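Local atomic coordinates of DUF3829 family protein (Bacteroides vulgatus, PDB entry 4YJW), a protein that is of unknown function, an all-alpha DUF3829-family protein that probably reaches the cell envelope as a lipoprotein. Residues E87-G90 and R91-S95; L122-K125 and I126-E129; Q65-V68 and F69-P73; F77-N80 and D81-L85. One frame throughout, in Å; residues are numbered along the deposited sequence.

Interaction 1 of 4, residues E87-G90 and R91-S95; sequences ENYG and RLFRS
A straight backbone bond of 2.8 Å from F93 N to Y89 O ties two aromatic residues one helical turn apart. Their side chains meet through CD1 of Y89 and CZ of F93, 3.8 Å apart. The rings are nearly parallel but slid past one another, with centroids 5.7 Å apart and little overlap. Replacing F93 by an alanine is likely to leave Y89 CD1 without its aromatic neighbour and to open a gap beside T67 and V70. On another flank of the helix E87 and R91 form a salt bridge whose bonds are bent and weak: R91 NE lies 3.1 Å and R91 NH2 3.3 Å from E87 OE2. The two side chains run alongside each other and point the same way: E87 carries CG anti to its backbone N (chi1 -168°), and R91 stays extended from CG to NE. Carboxylate and guanidinium planes stand 58° apart, so the pairing is not a coplanar, bidentate one, and both residues are exposed to solvent. Buried S95 turns OG back to R91 O at 2.9 Å, while S95 N reaches that oxygen from the opposite face of the carbonyl. Y89 and F93 face helices 10-32 and 64-71, and the Y89 hydroxyl is hydrogen-bonded to S25 of helix 10-32; N88 and S95 pack against helix 121-159.

Interaction 2 of 4, residues L122-K125 and I126-E129; sequences LADK and IRKE
The backbone N-H groups of I126, R127, K128 and E129 bond in turn to the carbonyls of L122, A123, D124 and K125, at 2.9 to 3.2 Å, the regular i to i+4 ladder of an alpha-helix. This is the beginning of helix 121-159, the longest in this all-alpha fold. Its charged side is led by a salt bridge spaced i to i+3: R127 NH1 donates to D124 OD1 over 3.0 Å. The oxygen sits in the plane of the guanidinium, whereas NH1 comes from well above the carboxylate plane, 40° out of it, and the two flat groups are 57° apart. R127 is held from further sides, since NE bonds to the carbonyl of L45 and NH2 to the hydroxyl of Y106; having three acceptors around the group probably limits its rotation. On the apolar side L122 and I126 meet, CG of L122 touching CD1 of I126 at 3.7 Å. I126 has CG1 anti to its carbonyl carbon (chi1 -71°), which, with the chain extended at chi2, carries CD1 back along the helix toward L122. Y109 and Y106 of helix 79-111 pack on L122 and I126 respectively. The methyl CB of A123 lies over one face of the R127 guanidinium, off-centre toward its rim and 3.6 Å from NH1 of R127.

Interaction 3 of 4, residues Q65-V68 and F69-P73; sequences QDTV and FVSNP
With chi1 at -70°, S71 has OG beside its own backbone N and anti to the carbonyl carbon, which folds the hydroxyl back onto the carbonyl of T67, 2.8 Å from S71 OG to T67 O. T67 has OG1 beside its backbone N (chi1 -62°), which leaves CG2 anti to that N and 4.0 Å from S71 OG, while T67 OG1 is hydrogen-bonded to the carbonyl of S63, just before the helix. T67 O is thus gripped twice by one residue. S71 N donates to it at 2.9 Å, and S71 OG approaches from the opposite face, 42° above the carbonyl plane, well away from where a lone pair would lie. One residue earlier V70 is bonded through its backbone N to D66 O over 3.0 Å, and its CG2 rests 3.4 Å from that same D66 O. Q65 brings OE1 to CB of F69, a loose contact of 4.2 Å, whereas the F69 ring leads off toward Y76. V70 touches Y89 and F93 of helix 79-111, and S71 touches F93. The serine bond is the common i to i-4 side-chain-to-backbone bond of helical serines. The C-terminal end of the short helix 64-71 follows at once: N72 N reaches V68 O by a weak bond of 3.2 Å, N72 is the first residue to leave helical backbone angles, and P73 comes next.

Interaction 4 of 4, residues F77-N80 and D81-L85; sequences FSEN and DRQNL
One face of the F77 ring is covered by CD1 of L85, a CH-pi contact in which L85 CD1 stands 3.7 Å from the F77 ring centroid and only 6° off the ring normal, almost exactly over the middle. A water lies at the ring edge, in its plane, and Y21 of helix 10-32 pairs with F77 edge-to-face. Without the ring, with an alanine in place of F77, the L85 methyl is likely to lose its aromatic surface and a gap to open toward Y21, L148 and I151. Between F77 and L85 the helix 79-111 begins, with S78 as its N-cap. S78 OG sits between its backbone N and carbonyl carbon (chi1 73°), from where it accepts from D81 N at 3.1 Å along a nearly straight line, 166° at the hydrogen. The same hydroxyl gives a weak bond of 3.2 Å from S78 OG to D81 OD2. A capping box would be closed by a direct bond from S78 N to the D81 carboxylate; here a water takes that place, 2.8 Å from S78 N and 2.7 Å from D81 OD2. Further round the first turn, E79 bends at chi2 toward Q83, whose NE2 reaches E79 OE2 through a weak bond of 3.0 Å. R82 NE is hydrogen-bonded to P73 O; in this conformer R82 NH1 stays 4.1 Å from E79 OE1, beyond a salt bridge.

In the fold
Along the chain the contacts come in the order 3, 4, 1, 2. Interactions 4 and 1 are successive parts of helix 79-111, their centres 15 Å apart, while interaction 3 closes the preceding helix 64-71. Interaction 3 touches both: F93 of interaction 1 packs on T67, V70 and S71, and R82 NE of interaction 4 probably bonds to the P73 carbonyl. The short helix and the turn after it thus lie against the first half of helix 79-111. Interaction 2 opens helix 121-159 on the opposite side of the chain's centre, about 31 and 34 Å between centres from interactions 3 and 4, in keeping with an elongated helical bundle.

Interaction 1 of 4, residues E87-G90 and R91-S95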
ATOM      1  N   GLU A  87      -0.475  11.257   5.413  1.00 26.45           N
ATOM      2  CA  GLU A  87      -1.847  10.816   5.135  1.00 26.91           C
ATOM      3  C   GLU A  87      -1.872   9.665   4.124  1.00 28.18           C
ATOM      4  O   GLU A  87      -2.510   8.642   4.381  1.00 27.53           O
ATOM      5  CB  GLU A  87      -2.690  11.993   4.615  1.00 30.10           C
ATOM      6  CG  GLU A  87      -4.187  11.723   4.580  1.00 43.16           C
ATOM      7  CD  GLU A  87      -5.009  12.750   3.824  1.00 74.25           C
ATOM      8  OE1 GLU A  87      -4.590  13.929   3.747  1.00 61.47           O
ATOM      9  OE2 GLU A  87      -6.090  12.373   3.316  1.00 79.85           O
ATOM     10  N   ASN A  88      -1.188   9.823   2.986  1.00 23.54           N
ATOM     11  CA  ASN A  88      -1.185   8.795   1.935  1.00 22.78           C
ATOM     12  C   ASN A  88      -0.543   7.483   2.397  1.00 25.91           C
ATOM     13  O   ASN A  88      -1.068   6.410   2.073  1.00 24.98           O
ATOM     14  CB  ASN A  88      -0.535   9.321   0.662  1.00 24.38           C
ATOM     15  CG  ASN A  88      -1.502  10.178  -0.116  1.00 34.96           C
ATOM     16  OD1 ASN A  88      -2.370   9.667  -0.828  1.00 32.03           O
ATOM     17  ND2 ASN A  88      -1.400  11.504   0.012  1.00 27.39           N
ATOM     18  N   TYR A  89       0.549   7.546   3.190  1.00 20.90           N
ATOM     19  CA  TYR A  89       1.175   6.333   3.712  1.00 19.95           C
ATOM     20  C   TYR A  89       0.275   5.657   4.754  1.00 23.79           C
ATOM     21  O   TYR A  89       0.139   4.438   4.728  1.00 21.09           O
ATOM     22  CB  TYR A  89       2.560   6.635   4.307  1.00 19.86           C
ATOM     23  CG  TYR A  89       3.699   6.396   3.342  1.00 18.18           C
ATOM     24  CD1 TYR A  89       3.948   5.127   2.829  1.00 17.94           C
ATOM     25  CD2 TYR A  89       4.575   7.424   2.994  1.00 19.29           C
ATOM     26  CE1 TYR A  89       5.021   4.889   1.970  1.00 17.68           C
ATOM     27  CE2 TYR A  89       5.657   7.198   2.133  1.00 18.18           C
ATOM     28  CZ  TYR A  89       5.885   5.922   1.641  1.00 19.26           C
ATOM     29  OH  TYR A  89       6.963   5.655   0.839  1.00 17.33           O
ATOM     30  N   GLY A  90      -0.350   6.452   5.634  1.00 23.22           N
ATOM     31  CA  GLY A  90      -1.270   5.929   6.647  1.00 23.77           C
ATOM     32  C   GLY A  90      -2.422   5.161   6.016  1.00 26.65           C
ATOM     33  O   GLY A  90      -2.709   4.023   6.412  1.00 26.70           O
ATOM     34  N   ARG A  91      -3.023   5.745   4.971  1.00 22.40           N
ATOM     35  CA  ARG A  91      -4.116   5.137   4.221  1.00 22.51           C
ATOM     36  C   ARG A  91      -3.629   3.920   3.455  1.00 26.04           C
ATOM     37  O   ARG A  91      -4.333   2.909   3.424  1.00 24.09           O
ATOM     38  CB  ARG A  91      -4.753   6.138   3.250  1.00 22.54           C
ATOM     39  CG  ARG A  91      -5.500   7.257   3.972  1.00 30.20           C
ATOM     40  CD  ARG A  91      -6.050   8.288   3.011  1.00 43.37           C
ATOM     41  NE  ARG A  91      -6.676   9.407   3.723  1.00 62.02           N
ATOM     42  CZ  ARG A  91      -7.959   9.454   4.079  1.00 81.29           C
ATOM     43  NH1 ARG A  91      -8.774   8.446   3.791  1.00 75.61           N
ATOM     44  NH2 ARG A  91      -8.432  10.508   4.731  1.00 63.32           N
ATOM     45  N   LEU A  92      -2.407   3.992   2.890  1.00 22.09           N
ATOM     46  CA  LEU A  92      -1.827   2.859   2.157  1.00 20.88           C
ATOM     47  C   LEU A  92      -1.576   1.655   3.090  1.00 24.13           C
ATOM     48  O   LEU A  92      -1.960   0.533   2.725  1.00 22.54           O
ATOM     49  CB  LEU A  92      -0.541   3.278   1.426  1.00 20.97           C
ATOM     50  CG  LEU A  92       0.139   2.208   0.560  1.00 24.65           C
ATOM     51  CD1 LEU A  92      -0.770   1.743  -0.585  1.00 23.40           C
ATOM     52  CD2 LEU A  92       1.399   2.754  -0.037  1.00 26.84           C
ATOM     53  N   PHE A  93      -0.982   1.868   4.286  1.00 21.07           N
ATOM     54  CA  PHE A  93      -0.748   0.772   5.239  1.00 21.32           C
ATOM     55  C   PHE A  93      -2.067   0.140   5.728  1.00 25.26           C
ATOM     56  O   PHE A  93      -2.141  -1.091   5.834  1.00 23.85           O
ATOM     57  CB  PHE A  93       0.100   1.220   6.426  1.00 23.72           C
ATOM     58  CG  PHE A  93       1.511   1.545   6.005  1.00 25.33           C
ATOM     59  CD1 PHE A  93       2.245   0.659   5.230  1.00 26.96           C
ATOM     60  CD2 PHE A  93       2.130   2.714   6.433  1.00 30.31           C
ATOM     61  CE1 PHE A  93       3.555   0.965   4.842  1.00 28.68           C
ATOM     62  CE2 PHE A  93       3.436   3.021   6.031  1.00 32.06           C
ATOM     63  CZ  PHE A  93       4.127   2.160   5.215  1.00 28.09           C
ATOM     64  N   ARG A  94      -3.087   0.965   6.014  1.00 21.22           N
ATOM     65  CA  ARG A  94      -4.396   0.465   6.450  0.50 20.99           C
ATOM     66  C   ARG A  94      -5.077  -0.311   5.327  1.00 23.34           C
ATOM     67  O   ARG A  94      -5.680  -1.359   5.599  1.00 23.13           O
ATOM     68  CB  ARG A  94      -5.302   1.610   6.919  0.50 24.03           C
ATOM     69  CG  ARG A  94      -5.047   2.049   8.358  0.50 35.83           C
ATOM     70  CD  ARG A  94      -5.857   3.295   8.667  0.50 45.18           C
ATOM     71  NE  ARG A  94      -5.795   3.684  10.075  0.50 52.54           N
ATOM     72  CZ  ARG A  94      -6.857   3.826  10.861  0.50 67.06           C
ATOM     73  NH1 ARG A  94      -8.078   3.594  10.391  0.50 59.06           N
ATOM     74  NH2 ARG A  94      -6.708   4.193  12.126  0.50 49.74           N
ATOM     75  N   SER A  95      -4.965   0.193   4.062  1.00 18.86           N
ATOM     76  CA  SER A  95      -5.568  -0.420   2.861  1.00 18.86           C
ATOM     77  C   SER A  95      -4.917  -1.753   2.535  1.00 19.20           C
ATOM     78  O   SER A  95      -5.628  -2.695   2.143  1.00 16.17           O
ATOM     79  CB  SER A  95      -5.503   0.513   1.654  1.00 21.13           C
ATOM     80  OG  SER A  95      -6.379   1.614   1.836  1.00 27.68           O
TER

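Interaction 2 of 4, residues L122-K125 and I126-E129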
ATOM      1  N   LEU A 122     -21.746 -11.821   2.549  1.00 18.48           N
ATOM      2  CA  LEU A 122     -20.392 -11.372   2.891  1.00 18.18           C
ATOM      3  C   LEU A 122     -19.458 -11.519   1.667  1.00 17.65           C
ATOM      4  O   LEU A 122     -18.584 -10.676   1.484  1.00 17.19           O
ATOM      5  CB  LEU A 122     -19.833 -12.131   4.113  1.00 18.61           C
ATOM      6  CG  LEU A 122     -18.427 -11.689   4.575  1.00 22.93           C
ATOM      7  CD1 LEU A 122     -18.434 -10.257   5.120  1.00 24.46           C
ATOM      8  CD2 LEU A 122     -17.848 -12.646   5.577  1.00 24.18           C
ATOM      9  N   ALA A 123     -19.663 -12.556   0.816  1.00 14.11           N
ATOM     10  CA  ALA A 123     -18.836 -12.731  -0.393  1.00 13.99           C
ATOM     11  C   ALA A 123     -18.934 -11.488  -1.277  1.00 16.75           C
ATOM     12  O   ALA A 123     -17.901 -10.959  -1.672  1.00 15.90           O
ATOM     13  CB  ALA A 123     -19.289 -13.971  -1.179  1.00 14.84           C
ATOM     14  N   ASP A 124     -20.173 -10.996  -1.537  1.00 14.54           N
ATOM     15  CA  ASP A 124     -20.385  -9.819  -2.388  1.00 15.89           C
ATOM     16  C   ASP A 124     -19.876  -8.544  -1.719  1.00 19.08           C
ATOM     17  O   ASP A 124     -19.304  -7.695  -2.407  1.00 16.97           O
ATOM     18  CB  ASP A 124     -21.852  -9.675  -2.792  1.00 17.75           C
ATOM     19  CG  ASP A 124     -22.257 -10.623  -3.912  1.00 25.51           C
ATOM     20  OD1 ASP A 124     -21.347 -11.115  -4.658  1.00 22.58           O
ATOM     21  OD2 ASP A 124     -23.460 -10.822  -4.097  1.00 27.53           O
ATOM     22  N   LYS A 125     -20.047  -8.414  -0.380  1.00 17.56           N
ATOM     23  CA  LYS A 125     -19.529  -7.233   0.341  1.00 18.62           C
ATOM     24  C   LYS A 125     -18.003  -7.153   0.182  1.00 17.97           C
ATOM     25  O   LYS A 125     -17.446  -6.080  -0.079  1.00 17.64           O
ATOM     26  CB  LYS A 125     -19.918  -7.333   1.827  1.00 23.53           C
ATOM     27  CG  LYS A 125     -19.492  -6.133   2.671  1.00 33.18           C
ATOM     28  CD  LYS A 125     -20.071  -6.237   4.083  1.00 43.68           C
ATOM     29  CE  LYS A 125     -19.589  -5.129   5.001  1.00 52.86           C
ATOM     30  NZ  LYS A 125     -20.227  -3.825   4.687  1.00 60.09           N
ATOM     31  N   ILE A 126     -17.325  -8.296   0.369  1.00 13.08           N
ATOM     32  CA  ILE A 126     -15.868  -8.386   0.262  1.00 13.92           C
ATOM     33  C   ILE A 126     -15.431  -8.117  -1.182  1.00 16.77           C
ATOM     34  O   ILE A 126     -14.499  -7.338  -1.386  1.00 14.97           O
ATOM     35  CB  ILE A 126     -15.326  -9.754   0.788  1.00 15.54           C
ATOM     36  CG1 ILE A 126     -15.471  -9.819   2.331  1.00 17.36           C
ATOM     37  CG2 ILE A 126     -13.841  -9.953   0.359  1.00 14.46           C
ATOM     38  CD1 ILE A 126     -15.130 -11.217   3.023  1.00 22.99           C
ATOM     39  N   ARG A 127     -16.108  -8.710  -2.175  1.00 14.75           N
ATOM     40  CA  ARG A 127     -15.722  -8.466  -3.593  1.00 13.98           C
ATOM     41  C   ARG A 127     -15.768  -6.972  -3.928  1.00 17.11           C
ATOM     42  O   ARG A 127     -14.857  -6.453  -4.583  1.00 15.73           O
ATOM     43  CB  ARG A 127     -16.651  -9.240  -4.560  1.00 14.90           C
ATOM     44  CG  ARG A 127     -16.385 -10.748  -4.532  1.00 13.91           C
ATOM     45  CD  ARG A 127     -17.552 -11.504  -5.141  1.00 16.65           C
ATOM     46  NE  ARG A 127     -17.302 -12.937  -5.007  1.00 15.34           N
ATOM     47  CZ  ARG A 127     -18.233 -13.861  -4.839  1.00 17.61           C
ATOM     48  NH1 ARG A 127     -19.522 -13.521  -4.790  1.00 15.59           N
ATOM     49  NH2 ARG A 127     -17.893 -15.137  -4.744  1.00 15.69           N
ATOM     50  N   LYS A 128     -16.836  -6.277  -3.519  1.00 15.21           N
ATOM     51  CA  LYS A 128     -16.962  -4.855  -3.838  1.00 14.65           C
ATOM     52  C   LYS A 128     -15.846  -4.032  -3.169  1.00 19.07           C
ATOM     53  O   LYS A 128     -15.252  -3.145  -3.794  1.00 19.55           O
ATOM     54  CB  LYS A 128     -18.346  -4.329  -3.414  1.00 17.29           C
ATOM     55  CG  LYS A 128     -19.514  -4.888  -4.258  1.00 18.21           C
ATOM     56  CD  LYS A 128     -20.836  -4.204  -3.860  1.00 25.60           C
ATOM     57  CE  LYS A 128     -21.376  -4.732  -2.554  1.00 20.40           C
ATOM     58  NZ  LYS A 128     -22.733  -4.189  -2.265  1.00 20.21           N
ATOM     59  N   GLU A 129     -15.559  -4.336  -1.906  1.00 16.87           N
ATOM     60  CA  GLU A 129     -14.560  -3.608  -1.118  1.00 17.68           C
ATOM     61  C   GLU A 129     -13.160  -3.885  -1.632  1.00 19.14           C
ATOM     62  O   GLU A 129     -12.362  -2.951  -1.738  1.00 19.16           O
ATOM     63  CB  GLU A 129     -14.680  -3.980   0.356  1.00 20.17           C
ATOM     64  CG  GLU A 129     -13.797  -3.154   1.292  1.00 36.16           C
ATOM     65  CD  GLU A 129     -14.044  -1.659   1.431  1.00 62.66           C
ATOM     66  OE1 GLU A 129     -15.194  -1.205   1.220  1.00 55.90           O
ATOM     67  OE2 GLU A 129     -13.081  -0.946   1.798  1.00 54.59           O
TER

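Interaction 3 of 4, residues Q65-V68 and F69-P73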
ATOM      1  N   GLN A  65      11.323  -0.744  10.506  1.00 15.15           N
ATOM      2  CA  GLN A  65      11.978   0.554  10.683  1.00 17.04           C
ATOM      3  C   GLN A  65      11.803   1.415   9.401  1.00 20.42           C
ATOM      4  O   GLN A  65      11.602   2.620   9.516  1.00 20.02           O
ATOM      5  CB  GLN A  65      13.448   0.402  11.088  1.00 19.88           C
ATOM      6  CG  GLN A  65      14.259   1.715  11.214  1.00 32.45           C
ATOM      7  CD  GLN A  65      13.619   2.873  11.974  1.00 51.16           C
ATOM      8  OE1 GLN A  65      13.546   4.019  11.478  1.00 46.72           O
ATOM      9  NE2 GLN A  65      13.210   2.635  13.209  1.00 30.90           N
ATOM     10  N   ASP A  66      11.814   0.802   8.203  1.00 16.29           N
ATOM     11  CA  ASP A  66      11.529   1.585   6.981  1.00 15.93           C
ATOM     12  C   ASP A  66      10.101   2.152   7.010  1.00 18.37           C
ATOM     13  O   ASP A  66       9.879   3.285   6.575  1.00 17.76           O
ATOM     14  CB  ASP A  66      11.718   0.738   5.717  1.00 17.62           C
ATOM     15  CG  ASP A  66      13.174   0.513   5.322  1.00 21.74           C
ATOM     16  OD1 ASP A  66      14.066   1.131   5.947  1.00 22.11           O
ATOM     17  OD2 ASP A  66      13.413  -0.267   4.385  1.00 23.25           O
ATOM     18  N   THR A  67       9.143   1.370   7.536  1.00 17.49           N
ATOM     19  CA  THR A  67       7.733   1.767   7.686  1.00 17.34           C
ATOM     20  C   THR A  67       7.659   2.992   8.609  1.00 20.86           C
ATOM     21  O   THR A  67       7.003   3.973   8.264  1.00 20.59           O
ATOM     22  CB  THR A  67       6.889   0.586   8.215  1.00 21.93           C
ATOM     23  OG1 THR A  67       6.944  -0.474   7.261  1.00 18.68           O
ATOM     24  CG2 THR A  67       5.432   0.957   8.406  1.00 22.58           C
ATOM     25  N   VAL A  68       8.335   2.929   9.760  1.00 17.98           N
ATOM     26  CA  VAL A  68       8.372   4.044  10.720  1.00 19.01           C
ATOM     27  C   VAL A  68       8.956   5.299  10.040  1.00 24.01           C
ATOM     28  O   VAL A  68       8.412   6.406  10.196  1.00 24.75           O
ATOM     29  CB  VAL A  68       9.170   3.680  11.997  1.00 24.25           C
ATOM     30  CG1 VAL A  68       9.365   4.903  12.897  1.00 25.34           C
ATOM     31  CG2 VAL A  68       8.495   2.545  12.757  1.00 24.20           C
ATOM     32  N   PHE A  69      10.061   5.124   9.298  1.00 19.36           N
ATOM     33  CA  PHE A  69      10.739   6.237   8.657  1.00 18.67           C
ATOM     34  C   PHE A  69       9.822   6.947   7.660  1.00 20.79           C
ATOM     35  O   PHE A  69       9.711   8.174   7.718  1.00 21.33           O
ATOM     36  CB  PHE A  69      12.055   5.788   7.982  1.00 20.38           C
ATOM     37  CG  PHE A  69      12.930   6.927   7.489  1.00 23.59           C
ATOM     38  CD1 PHE A  69      13.634   7.726   8.386  1.00 29.65           C
ATOM     39  CD2 PHE A  69      13.104   7.156   6.126  1.00 25.81           C
ATOM     40  CE1 PHE A  69      14.456   8.765   7.930  1.00 31.55           C
ATOM     41  CE2 PHE A  69      13.925   8.189   5.675  1.00 28.42           C
ATOM     42  CZ  PHE A  69      14.579   9.000   6.576  1.00 28.11           C
ATOM     43  N   VAL A  70       9.144   6.196   6.782  1.00 15.85           N
ATOM     44  CA  VAL A  70       8.314   6.837   5.755  1.00 17.11           C
ATOM     45  C   VAL A  70       6.972   7.340   6.337  1.00 23.61           C
ATOM     46  O   VAL A  70       6.374   8.249   5.761  1.00 20.62           O
ATOM     47  CB  VAL A  70       8.092   5.967   4.506  1.00 19.36           C
ATOM     48  CG1 VAL A  70       9.428   5.660   3.809  1.00 19.30           C
ATOM     49  CG2 VAL A  70       7.293   4.684   4.815  1.00 17.93           C
ATOM     50  N   SER A  71       6.491   6.722   7.438  1.00 21.00           N
ATOM     51  CA  SER A  71       5.210   7.095   8.063  1.00 22.51           C
ATOM     52  C   SER A  71       5.302   8.407   8.786  1.00 28.83           C
ATOM     53  O   SER A  71       4.274   9.043   9.016  1.00 31.32           O
ATOM     54  CB  SER A  71       4.773   6.027   9.068  1.00 22.87           C
ATOM     55  OG  SER A  71       4.392   4.842   8.401  1.00 32.01           O
ATOM     56  N   ASN A  72       6.518   8.801   9.183  1.00 25.33           N
ATOM     57  CA  ASN A  72       6.769  10.020   9.945  1.00 26.86           C
ATOM     58  C   ASN A  72       7.740  10.950   9.195  1.00 28.89           C
ATOM     59  O   ASN A  72       8.863  11.181   9.670  1.00 26.43           O
ATOM     60  CB  ASN A  72       7.302   9.668  11.346  1.00 31.43           C
ATOM     61  CG  ASN A  72       6.387   8.765  12.126  1.00 47.82           C
ATOM     62  OD1 ASN A  72       6.565   7.544  12.149  1.00 37.76           O
ATOM     63  ND2 ASN A  72       5.349   9.331  12.724  1.00 40.30           N
ATOM     64  N   PRO A  73       7.320  11.532   8.032  1.00 25.83           N
ATOM     65  CA  PRO A  73       8.222  12.458   7.318  1.00 26.04           C
ATOM     66  C   PRO A  73       8.634  13.625   8.212  1.00 33.83           C
ATOM     67  O   PRO A  73       7.824  14.104   9.001  1.00 35.87           O
ATOM     68  CB  PRO A  73       7.384  12.928   6.122  1.00 27.37           C
ATOM     69  CG  PRO A  73       5.979  12.622   6.465  1.00 32.49           C
ATOM     70  CD  PRO A  73       6.024  11.405   7.329  1.00 27.98           C
TER

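Interaction 4 of 4, residues F77-N80 and D81-L85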
ATOM      1  N   PHE A  77      10.577  18.506   4.959  1.00 29.58           N
ATOM      2  CA  PHE A  77       9.490  18.706   4.006  1.00 26.00           C
ATOM      3  C   PHE A  77       8.649  19.855   4.500  1.00 31.78           C
ATOM      4  O   PHE A  77       8.523  20.031   5.717  1.00 31.99           O
ATOM      5  CB  PHE A  77       8.603  17.452   3.887  1.00 25.30           C
ATOM      6  CG  PHE A  77       9.224  16.234   3.249  1.00 23.55           C
ATOM      7  CD1 PHE A  77       9.529  16.217   1.891  1.00 24.90           C
ATOM      8  CD2 PHE A  77       9.467  15.090   3.993  1.00 23.18           C
ATOM      9  CE1 PHE A  77      10.074  15.073   1.294  1.00 23.41           C
ATOM     10  CE2 PHE A  77      10.001  13.944   3.392  1.00 23.84           C
ATOM     11  CZ  PHE A  77      10.313  13.950   2.052  1.00 21.98           C
ATOM     12  N   SER A  78       8.004  20.590   3.586  1.00 29.02           N
ATOM     13  CA  SER A  78       7.061  21.638   3.960  1.00 31.11           C
ATOM     14  C   SER A  78       5.934  20.999   4.760  1.00 35.61           C
ATOM     15  O   SER A  78       5.686  19.798   4.588  1.00 32.40           O
ATOM     16  CB  SER A  78       6.508  22.319   2.712  1.00 35.50           C
ATOM     17  OG  SER A  78       5.594  21.464   2.041  1.00 38.48           O
ATOM     18  N   GLU A  79       5.247  21.773   5.611  1.00 34.83           N
ATOM     19  CA  GLU A  79       4.142  21.249   6.413  1.00 35.64           C
ATOM     20  C   GLU A  79       3.081  20.602   5.510  1.00 39.04           C
ATOM     21  O   GLU A  79       2.571  19.535   5.854  1.00 37.17           O
ATOM     22  CB  GLU A  79       3.533  22.351   7.313  1.00 39.38           C
ATOM     23  CG  GLU A  79       2.387  21.906   8.220  1.00 50.75           C
ATOM     24  CD  GLU A  79       2.572  20.691   9.118  1.00 67.20           C
ATOM     25  OE1 GLU A  79       3.729  20.284   9.371  1.00 44.10           O
ATOM     26  OE2 GLU A  79       1.544  20.161   9.595  1.00 70.06           O
ATOM     27  N   ASN A  80       2.803  21.206   4.333  1.00 36.40           N
ATOM     28  CA  ASN A  80       1.832  20.652   3.391  1.00 35.91           C
ATOM     29  C   ASN A  80       2.283  19.291   2.848  1.00 35.70           C
ATOM     30  O   ASN A  80       1.505  18.336   2.888  1.00 33.11           O
ATOM     31  CB  ASN A  80       1.577  21.614   2.240  1.00 42.53           C
ATOM     32  CG  ASN A  80       0.443  21.172   1.352  1.00 71.00           C
ATOM     33  OD1 ASN A  80      -0.711  21.052   1.779  1.00 69.95           O
ATOM     34  ND2 ASN A  80       0.758  20.887   0.100  1.00 63.22           N
ATOM     35  N   ASP A  81       3.535  19.201   2.348  1.00 31.09           N
ATOM     36  CA  ASP A  81       4.087  17.945   1.802  1.00 27.73           C
ATOM     37  C   ASP A  81       4.176  16.869   2.875  1.00 28.98           C
ATOM     38  O   ASP A  81       3.877  15.707   2.593  1.00 26.73           O
ATOM     39  CB  ASP A  81       5.454  18.185   1.142  1.00 28.69           C
ATOM     40  CG  ASP A  81       5.358  18.959  -0.167  1.00 36.10           C
ATOM     41  OD1 ASP A  81       4.323  18.833  -0.861  1.00 37.11           O
ATOM     42  OD2 ASP A  81       6.313  19.688  -0.494  1.00 39.13           O
ATOM     43  N   ARG A  82       4.569  17.267   4.102  1.00 25.94           N
ATOM     44  CA  ARG A  82       4.684  16.380   5.262  0.50 24.68           C
ATOM     45  C   ARG A  82       3.322  15.748   5.573  1.00 27.38           C
ATOM     46  O   ARG A  82       3.237  14.529   5.762  1.00 25.02           O
ATOM     47  CB  ARG A  82       5.206  17.188   6.470  0.50 25.44           C
ATOM     48  CG  ARG A  82       5.648  16.349   7.654  0.50 34.57           C
ATOM     49  CD  ARG A  82       5.983  17.226   8.843  0.50 39.02           C
ATOM     50  NE  ARG A  82       6.677  16.473   9.885  0.50 44.71           N
ATOM     51  CZ  ARG A  82       6.952  16.937  11.099  0.50 58.08           C
ATOM     52  NH1 ARG A  82       6.581  18.163  11.450  0.50 46.25           N
ATOM     53  NH2 ARG A  82       7.597  16.178  11.974  0.50 44.78           N
ATOM     54  N   GLN A  83       2.249  16.581   5.604  1.00 26.30           N
ATOM     55  CA  GLN A  83       0.884  16.109   5.880  1.00 27.04           C
ATOM     56  C   GLN A  83       0.369  15.179   4.772  1.00 29.61           C
ATOM     57  O   GLN A  83      -0.203  14.123   5.068  1.00 28.73           O
ATOM     58  CB  GLN A  83      -0.087  17.278   6.082  1.00 30.56           C
ATOM     59  CG  GLN A  83       0.073  17.990   7.435  1.00 56.01           C
ATOM     60  CD  GLN A  83       0.097  17.056   8.633  1.00 79.55           C
ATOM     61  OE1 GLN A  83      -0.805  16.234   8.848  1.00 73.28           O
ATOM     62  NE2 GLN A  83       1.145  17.162   9.432  1.00 73.93           N
ATOM     63  N   ASN A  84       0.581  15.555   3.506  1.00 25.66           N
ATOM     64  CA  ASN A  84       0.146  14.725   2.380  1.00 23.90           C
ATOM     65  C   ASN A  84       0.891  13.380   2.347  1.00 25.77           C
ATOM     66  O   ASN A  84       0.255  12.361   2.081  1.00 25.65           O
ATOM     67  CB  ASN A  84       0.295  15.473   1.069  1.00 27.18           C
ATOM     68  CG  ASN A  84      -0.719  16.598   0.947  1.00 52.27           C
ATOM     69  OD1 ASN A  84      -1.787  16.588   1.574  1.00 48.48           O
ATOM     70  ND2 ASN A  84      -0.403  17.610   0.164  1.00 45.93           N
ATOM     71  N   LEU A  85       2.205  13.361   2.646  1.00 21.00           N
ATOM     72  CA  LEU A  85       2.955  12.091   2.681  1.00 19.93           C
ATOM     73  C   LEU A  85       2.476  11.213   3.844  1.00 23.07           C
ATOM     74  O   LEU A  85       2.234  10.019   3.659  1.00 19.86           O
ATOM     75  CB  LEU A  85       4.473  12.336   2.795  1.00 19.88           C
ATOM     76  CG  LEU A  85       5.173  12.878   1.536  1.00 23.65           C
ATOM     77  CD1 LEU A  85       6.521  13.505   1.902  1.00 23.17           C
ATOM     78  CD2 LEU A  85       5.352  11.772   0.478  1.00 22.47           C
TER
HETATM   79  O   HOH W   1       8.606  19.972   0.910  1.00 30.85           O